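Local coordinates for protein epidermin leader peptide processing serine protease EpiP (Staphylococcus aureus subsp. aureus, PDB 3QFH) that probably cleaves the leader peptide from the precursor of the lantibiotic epidermin, acting as a subtilisin-like serine endopeptidase, at residues Asp116-His121 / Val194-Lys199; Leu393-Asp398 / Lys437-Ala442. All coordinates share one frame; numbering follows the deposited sequence.

Contact 1. Residues Asp116-His121 / Val194-Lys199; sequences DDLPKH and VAPNNK. With SO4 (sulfate ion), chain N.
L118 reaches across to P196 with one methyl: its CD1 lies 4.1 Å from CG of the proline ring, and the two side chains pass at a slant. The same methyl also lies against the side chain of N197, so a single branch of the leucine serves both neighbours. With chi2 at 173° this branch continues the CA-CB-CG line away from its own backbone, which is how it bridges two loops whose nearest CA atoms, those of L118 and A195, are still 8.5 Å apart. No hydrogen bond joins the loops here; the contact is small and largely apolar. On the far side, A195 to N198 forms a type I beta turn that presents P196 and N197 at its two central positions. Its closing bond, N198 N to A195 O, is weak at 3.3 Å. In the subtilisin-like fold this turn follows helix 177-186 and leads into strand 200-204 of the parallel sheet, while 116-121 approaches the neighbouring strand 126-130. Beyond L118 the chain turns its amides to a sulfate, probably from the crystallisation liquor. K120 N points almost straight at sulfate O2 (2.8 Å, 169°), whereas H121 N reaches O1 at a more bent 146°. O4 approaches the H121 ring obliquely, 3.3 Å from CD2. Further out, I90 packs on both L118 and P196. P196 O receives N143 ND2, D116 OD1 forms a salt bridge with R92 NH2, and N198 ND2 bonds T124 O, next to strand 126-130.

Contact 2. Residues Leu393-Asp398 / Lys437-Ala442; sequences LALIID and KALNVA
A438 O and V441 N both bond to the hydroxyl oxygen of Y400, the last residue of helix 382-400: V441 N donates its N-H to the hydroxyl and the carbonyl of A438 accepts a bond from it, so one phenol ties together two backbone groups three residues apart. This is helix-against-helix packing in the subtilisin-like domain: 382-400 is the long helix that carries S383, probably the nucleophile of a Ser-His-Asp triad, near its N-terminus, and 435-439 is a short C-terminal helix laid on its outer side. The interface itself is buried and apolar. I396 and L439 are the closest residues by backbone, with CA atoms 6.8 Å apart, but the side chains that meet are staggered by one residue. I396 brings its ethyl arm to A438, CD1 standing 3.9 Å from the alanine CB; chi2 of 162° keeps that arm stretched out, so the terminal methyl does the touching although the CB of I396 does not point at the other helix. The small A438 side chain, by contrast, points toward the other helix. Around the same helix, L412 of helix 406-416 packs on I396, and L393 and I397 face V230 and I273 of the parallel sheet. D398 OD1 bonds T124 OG1 but also lies close to E403 OE2, a neighbour that might raise the carboxylate's pKa. Next to the I396-A438 pair, L439 offers a single branch, with CD2 4.0 Å from L395 CB.

Overall arrangement
Contact 1 comes first along the chain and closes before contact 2 opens; their centres lie 10 Å apart, on the same side of the molecule and each about 21 Å from the chain's centre. Helix 382-400 connects them. L395 sets its CD2 3.7 Å from CD2 of L118, continuing the apolar patch from one contact into the other. Two probable hydrogen bonds, both 3.1 Å, flank it: D117 OD2 with N440 ND2, and N198 ND2 with D398 OD2. The loop before strand 126-130 is thus tied through L118 to helix 382-400, which carries the likely catalytic serine, and directly to N440, after helix 435-439; the loop before strand 200-204 holds helix 382-400 through N198.

Contact 1. Residues Asp116-His121 / Val194-Lys199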
ATOM      1  N   ASP A 116      17.198  20.660   2.121  1.00 34.11           N
ATOM      2  CA  ASP A 116      18.233  21.435   1.415  1.00 37.13           C
ATOM      3  C   ASP A 116      19.202  20.525   0.651  1.00 36.67           C
ATOM      4  O   ASP A 116      20.054  21.007  -0.072  1.00 38.11           O
ATOM      5  CB  ASP A 116      18.987  22.343   2.388  1.00 38.54           C
ATOM      6  CG  ASP A 116      18.073  23.391   3.021  1.00 42.60           C
ATOM      7  OD1 ASP A 116      17.321  24.053   2.270  1.00 46.30           O
ATOM      8  OD2 ASP A 116      18.100  23.550   4.262  1.00 46.96           O
ATOM      9  N   ASP A 117      19.041  19.213   0.811  1.00 36.37           N
ATOM     10  CA  ASP A 117      19.884  18.211   0.159  1.00 37.27           C
ATOM     11  C   ASP A 117      19.099  17.394  -0.878  1.00 36.12           C
ATOM     12  O   ASP A 117      19.540  16.325  -1.279  1.00 36.04           O
ATOM     13  CB  ASP A 117      20.431  17.253   1.229  1.00 37.48           C
ATOM     14  CG  ASP A 117      21.212  17.984   2.331  1.00 41.21           C
ATOM     15  OD1 ASP A 117      21.984  18.894   1.988  1.00 46.43           O
ATOM     16  OD2 ASP A 117      21.060  17.645   3.525  1.00 42.64           O
ATOM     17  N   LEU A 118      17.929  17.875  -1.297  1.00 34.94           N
ATOM     18  CA  LEU A 118      17.118  17.142  -2.279  1.00 34.53           C
ATOM     19  C   LEU A 118      17.823  17.092  -3.632  1.00 34.77           C
ATOM     20  O   LEU A 118      18.596  17.983  -3.939  1.00 35.07           O
ATOM     21  CB  LEU A 118      15.758  17.800  -2.477  1.00 33.98           C
ATOM     22  CG  LEU A 118      14.780  17.767  -1.300  1.00 32.82           C
ATOM     23  CD1 LEU A 118      13.561  18.622  -1.616  1.00 31.95           C
ATOM     24  CD2 LEU A 118      14.380  16.351  -0.977  1.00 31.09           C
ATOM     25  N   PRO A 119      17.550  16.047  -4.438  1.00 34.35           N
ATOM     26  CA  PRO A 119      18.143  15.986  -5.769  1.00 36.64           C
ATOM     27  C   PRO A 119      17.701  17.220  -6.556  1.00 37.69           C
ATOM     28  O   PRO A 119      16.651  17.778  -6.267  1.00 35.68           O
ATOM     29  CB  PRO A 119      17.529  14.720  -6.392  1.00 35.73           C
ATOM     30  CG  PRO A 119      16.925  13.967  -5.282  1.00 35.42           C
ATOM     31  CD  PRO A 119      16.641  14.917  -4.181  1.00 33.86           C
ATOM     32  N   LYS A 120      18.483  17.628  -7.541  1.00 39.63           N
ATOM     33  CA  LYS A 120      18.141  18.807  -8.331  1.00 41.98           C
ATOM     34  C   LYS A 120      16.967  18.475  -9.270  1.00 41.47           C
ATOM     35  O   LYS A 120      16.148  19.338  -9.555  1.00 42.44           O
ATOM     36  CB  LYS A 120      19.361  19.293  -9.123  1.00 43.66           C
ATOM     37  CG  LYS A 120      19.481  20.800  -9.199  1.00 48.63           C
ATOM     38  CD  LYS A 120      19.659  21.399  -7.762  1.00 53.98           C
ATOM     39  CE  LYS A 120      19.836  22.912  -7.787  1.00 56.57           C
ATOM     40  NZ  LYS A 120      21.042  23.315  -8.568  1.00 58.20           N
ATOM     41  N   HIS A 121      16.889  17.221  -9.722  1.00 41.03           N
ATOM     42  CA  HIS A 121      15.801  16.752 -10.602  1.00 41.42           C
ATOM     43  C   HIS A 121      15.047  15.580  -9.956  1.00 39.50           C
ATOM     44  O   HIS A 121      15.642  14.566  -9.632  1.00 41.19           O
ATOM     45  CB  HIS A 121      16.353  16.325 -11.958  1.00 42.26           C
ATOM     46  CG  HIS A 121      17.130  17.400 -12.659  1.00 45.98           C
ATOM     47  ND1 HIS A 121      16.524  18.448 -13.324  1.00 48.92           N
ATOM     48  CD2 HIS A 121      18.463  17.590 -12.801  1.00 49.13           C
ATOM     49  CE1 HIS A 121      17.450  19.237 -13.840  1.00 48.86           C
ATOM     50  NE2 HIS A 121      18.635  18.736 -13.541  1.00 49.86           N
ATOM     51  N   VAL A 194       7.426  13.904   2.234  1.00 24.00           N
ATOM     52  CA  VAL A 194       8.821  13.458   2.230  1.00 24.06           C
ATOM     53  C   VAL A 194       9.504  13.829   0.935  1.00 23.87           C
ATOM     54  O   VAL A 194      10.656  14.218   0.948  1.00 25.20           O
ATOM     55  CB  VAL A 194       8.932  11.909   2.485  1.00 25.30           C
ATOM     56  CG1 VAL A 194      10.402  11.417   2.383  1.00 24.65           C
ATOM     57  CG2 VAL A 194       8.350  11.579   3.840  1.00 28.19           C
ATOM     58  N   ALA A 195       8.768  13.761  -0.173  1.00 22.95           N
ATOM     59  CA  ALA A 195       9.304  14.016  -1.502  1.00 23.38           C
ATOM     60  C   ALA A 195       8.485  15.103  -2.193  1.00 24.12           C
ATOM     61  O   ALA A 195       7.724  14.814  -3.114  1.00 24.66           O
ATOM     62  CB  ALA A 195       9.272  12.680  -2.339  1.00 21.81           C
ATOM     63  N   PRO A 196       8.659  16.369  -1.771  1.00 24.09           N
ATOM     64  CA  PRO A 196       7.842  17.486  -2.248  1.00 24.70           C
ATOM     65  C   PRO A 196       7.954  17.915  -3.708  1.00 26.40           C
ATOM     66  O   PRO A 196       7.117  18.698  -4.154  1.00 25.54           O
ATOM     67  CB  PRO A 196       8.257  18.649  -1.332  1.00 26.40           C
ATOM     68  CG  PRO A 196       9.573  18.271  -0.782  1.00 26.04           C
ATOM     69  CD  PRO A 196       9.636  16.786  -0.753  1.00 25.78           C
ATOM     70  N   ASN A 197       8.958  17.418  -4.435  1.00 27.40           N
ATOM     71  CA  ASN A 197       9.135  17.765  -5.849  1.00 29.17           C
ATOM     72  C   ASN A 197       8.853  16.599  -6.805  1.00 27.58           C
ATOM     73  O   ASN A 197       8.934  16.754  -8.005  1.00 29.21           O
ATOM     74  CB  ASN A 197      10.553  18.291  -6.072  1.00 30.82           C
ATOM     75  CG  ASN A 197      10.885  19.499  -5.183  1.00 32.93           C
ATOM     76  OD1 ASN A 197      10.014  20.288  -4.826  1.00 33.45           O
ATOM     77  ND2 ASN A 197      12.158  19.628  -4.824  1.00 35.51           N
ATOM     78  N   ASN A 198       8.524  15.436  -6.265  1.00 26.79           N
ATOM     79  CA  ASN A 198       8.188  14.272  -7.079  1.00 26.25           C
ATOM     80  C   ASN A 198       6.704  14.217  -7.407  1.00 25.26           C
ATOM     81  O   ASN A 198       5.847  14.577  -6.587  1.00 24.26           O
ATOM     82  CB  ASN A 198       8.575  12.948  -6.378  1.00 24.17           C
ATOM     83  CG  ASN A 198      10.079  12.739  -6.304  1.00 27.82           C
ATOM     84  OD1 ASN A 198      10.755  13.317  -5.458  1.00 29.47           O
ATOM     85  ND2 ASN A 198      10.605  11.887  -7.189  1.00 28.01           N
ATOM     86  N   LYS A 199       6.397  13.742  -8.601  1.00 25.22           N
ATOM     87  CA  LYS A 199       5.014  13.560  -9.001  1.00 25.02           C
ATOM     88  C   LYS A 199       4.545  12.232  -8.433  1.00 25.72           C
ATOM     89  O   LYS A 199       5.347  11.285  -8.285  1.00 26.64           O
ATOM     90  CB  LYS A 199       4.863  13.507 -10.520  1.00 26.04           C
ATOM     91  CG  LYS A 199       5.455  14.674 -11.291  1.00 30.56           C
ATOM     92  CD  LYS A 199       4.863  16.001 -10.857  1.00 36.92           C
ATOM     93  CE  LYS A 199       5.516  17.157 -11.614  1.00 40.70           C
ATOM     94  NZ  LYS A 199       5.037  18.500 -11.180  1.00 42.46           N
TER
HETATM   95  S   SO4 N 460      20.681  16.032  -9.771  0.75 63.64           S
HETATM   96  O1  SO4 N 460      19.312  15.561 -10.008  0.75 57.92           O
HETATM   97  O2  SO4 N 460      20.850  16.449  -8.375  0.75 63.36           O
HETATM   98  O3  SO4 N 460      21.641  14.970 -10.053  0.75 63.19           O
HETATM   99  O4  SO4 N 460      20.964  17.160 -10.651  0.75 65.34           O

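Contact 2. Residues Leu393-Asp398 / Lys437-Ala442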
ATOM      1  N   LEU A 393      12.475   6.382  -0.823  1.00 24.05           N
ATOM      2  CA  LEU A 393      13.044   5.589  -1.927  1.00 23.84           C
ATOM      3  C   LEU A 393      13.066   6.360  -3.234  1.00 25.57           C
ATOM      4  O   LEU A 393      14.001   6.201  -4.047  1.00 27.19           O
ATOM      5  CB  LEU A 393      12.282   4.286  -2.101  1.00 24.36           C
ATOM      6  CG  LEU A 393      12.551   3.220  -1.038  1.00 23.49           C
ATOM      7  CD1 LEU A 393      11.456   2.181  -1.038  1.00 24.35           C
ATOM      8  CD2 LEU A 393      13.922   2.574  -1.285  1.00 25.69           C
ATOM      9  N   ALA A 394      12.041   7.178  -3.468  1.00 25.12           N
ATOM     10  CA  ALA A 394      12.018   7.997  -4.674  1.00 25.17           C
ATOM     11  C   ALA A 394      13.191   8.980  -4.629  1.00 24.04           C
ATOM     12  O   ALA A 394      13.883   9.204  -5.642  1.00 24.45           O
ATOM     13  CB  ALA A 394      10.686   8.735  -4.826  1.00 24.75           C
ATOM     14  N   LEU A 395      13.427   9.557  -3.464  1.00 24.05           N
ATOM     15  CA  LEU A 395      14.548  10.504  -3.286  1.00 24.79           C
ATOM     16  C   LEU A 395      15.904   9.844  -3.493  1.00 24.05           C
ATOM     17  O   LEU A 395      16.801  10.423  -4.113  1.00 26.05           O
ATOM     18  CB  LEU A 395      14.510  11.132  -1.902  1.00 23.37           C
ATOM     19  CG  LEU A 395      13.323  12.041  -1.554  1.00 26.15           C
ATOM     20  CD1 LEU A 395      13.449  12.529  -0.105  1.00 24.70           C
ATOM     21  CD2 LEU A 395      13.256  13.211  -2.531  1.00 26.11           C
ATOM     22  N   ILE A 396      16.048   8.634  -2.967  1.00 24.17           N
ATOM     23  CA  ILE A 396      17.291   7.876  -3.059  1.00 25.14           C
ATOM     24  C   ILE A 396      17.594   7.483  -4.515  1.00 25.11           C
ATOM     25  O   ILE A 396      18.725   7.610  -4.986  1.00 25.12           O
ATOM     26  CB  ILE A 396      17.238   6.636  -2.148  1.00 24.77           C
ATOM     27  CG1 ILE A 396      17.285   7.079  -0.681  1.00 24.63           C
ATOM     28  CG2 ILE A 396      18.413   5.695  -2.459  1.00 24.78           C
ATOM     29  CD1 ILE A 396      16.806   5.997   0.308  1.00 27.47           C
ATOM     30  N   ILE A 397      16.577   7.028  -5.224  1.00 25.42           N
ATOM     31  CA  ILE A 397      16.743   6.668  -6.636  1.00 26.35           C
ATOM     32  C   ILE A 397      17.206   7.883  -7.454  1.00 26.48           C
ATOM     33  O   ILE A 397      18.116   7.785  -8.306  1.00 26.74           O
ATOM     34  CB  ILE A 397      15.437   6.074  -7.218  1.00 25.58           C
ATOM     35  CG1 ILE A 397      15.143   4.717  -6.552  1.00 27.09           C
ATOM     36  CG2 ILE A 397      15.576   5.874  -8.741  1.00 27.98           C
ATOM     37  CD1 ILE A 397      13.699   4.155  -6.798  1.00 25.83           C
ATOM     38  N   ASP A 398      16.599   9.032  -7.202  1.00 26.15           N
ATOM     39  CA  ASP A 398      16.969  10.247  -7.942  1.00 28.20           C
ATOM     40  C   ASP A 398      18.346  10.811  -7.492  1.00 28.59           C
ATOM     41  O   ASP A 398      19.158  11.230  -8.314  1.00 25.67           O
ATOM     42  CB  ASP A 398      15.878  11.303  -7.813  1.00 28.04           C
ATOM     43  CG  ASP A 398      14.559  10.869  -8.456  1.00 36.75           C
ATOM     44  OD1 ASP A 398      14.563   9.860  -9.199  1.00 43.54           O
ATOM     45  OD2 ASP A 398      13.510  11.524  -8.207  1.00 41.46           O
ATOM     46  N   LYS A 437      19.986  11.263   6.741  1.00 29.56           N
ATOM     47  CA  LYS A 437      21.102  10.341   6.534  1.00 31.82           C
ATOM     48  C   LYS A 437      21.112   9.770   5.111  1.00 29.99           C
ATOM     49  O   LYS A 437      22.158   9.706   4.482  1.00 29.96           O
ATOM     50  CB  LYS A 437      21.088   9.186   7.537  1.00 32.28           C
ATOM     51  CG  LYS A 437      21.542   9.554   8.952  1.00 37.15           C
ATOM     52  CD  LYS A 437      21.686   8.295   9.830  1.00 41.15           C
ATOM     53  CE  LYS A 437      22.040   8.647  11.273  1.00 43.93           C
ATOM     54  NZ  LYS A 437      23.381   9.319  11.420  1.00 49.55           N
ATOM     55  N   ALA A 438      19.945   9.353   4.624  1.00 29.04           N
ATOM     56  CA  ALA A 438      19.834   8.737   3.284  1.00 28.75           C
ATOM     57  C   ALA A 438      20.331   9.667   2.165  1.00 28.77           C
ATOM     58  O   ALA A 438      20.906   9.203   1.179  1.00 29.64           O
ATOM     59  CB  ALA A 438      18.396   8.312   3.017  1.00 26.24           C
ATOM     60  N   LEU A 439      20.125  10.968   2.331  1.00 28.07           N
ATOM     61  CA  LEU A 439      20.549  11.944   1.334  1.00 30.73           C
ATOM     62  C   LEU A 439      21.994  12.431   1.509  1.00 31.22           C
ATOM     63  O   LEU A 439      22.501  13.141   0.671  1.00 30.96           O
ATOM     64  CB  LEU A 439      19.609  13.159   1.348  1.00 30.60           C
ATOM     65  CG  LEU A 439      18.148  12.833   1.016  1.00 32.87           C
ATOM     66  CD1 LEU A 439      17.264  14.070   1.123  1.00 33.69           C
ATOM     67  CD2 LEU A 439      18.046  12.226  -0.360  1.00 35.32           C
ATOM     68  N   ASN A 440      22.665  12.036   2.579  1.00 30.91           N
ATOM     69  CA  ASN A 440      24.014  12.525   2.793  1.00 32.34           C
ATOM     70  C   ASN A 440      25.105  11.451   2.853  1.00 32.37           C
ATOM     71  O   ASN A 440      26.122  11.645   3.518  1.00 30.26           O
ATOM     72  CB  ASN A 440      24.011  13.390   4.057  1.00 33.06           C
ATOM     73  CG  ASN A 440      23.309  14.714   3.833  1.00 35.26           C
ATOM     74  OD1 ASN A 440      23.818  15.559   3.121  1.00 40.62           O
ATOM     75  ND2 ASN A 440      22.136  14.895   4.443  1.00 34.84           N
ATOM     76  N   VAL A 441      24.902  10.341   2.146  1.00 31.12           N
ATOM     77  CA  VAL A 441      25.889   9.248   2.149  1.00 32.06           C
ATOM     78  C   VAL A 441      27.220   9.700   1.549  1.00 33.31           C
ATOM     79  O   VAL A 441      28.274   9.247   1.975  1.00 34.54           O
ATOM     80  CB  VAL A 441      25.376   8.009   1.393  1.00 31.57           C
ATOM     81  CG1 VAL A 441      26.433   6.906   1.385  1.00 30.06           C
ATOM     82  CG2 VAL A 441      24.076   7.505   2.047  1.00 30.62           C
ATOM     83  N   ALA A 442      27.183  10.613   0.583  1.00 33.97           N
ATOM     84  CA  ALA A 442      28.419  11.120  -0.012  1.00 35.90           C
ATOM     85  C   ALA A 442      29.111  12.112   0.924  1.00 37.15           C
ATOM     86  O   ALA A 442      30.286  12.392   0.754  1.00 37.85           O
ATOM     87  CB  ALA A 442      28.143  11.774  -1.372  1.00 36.27           C
TER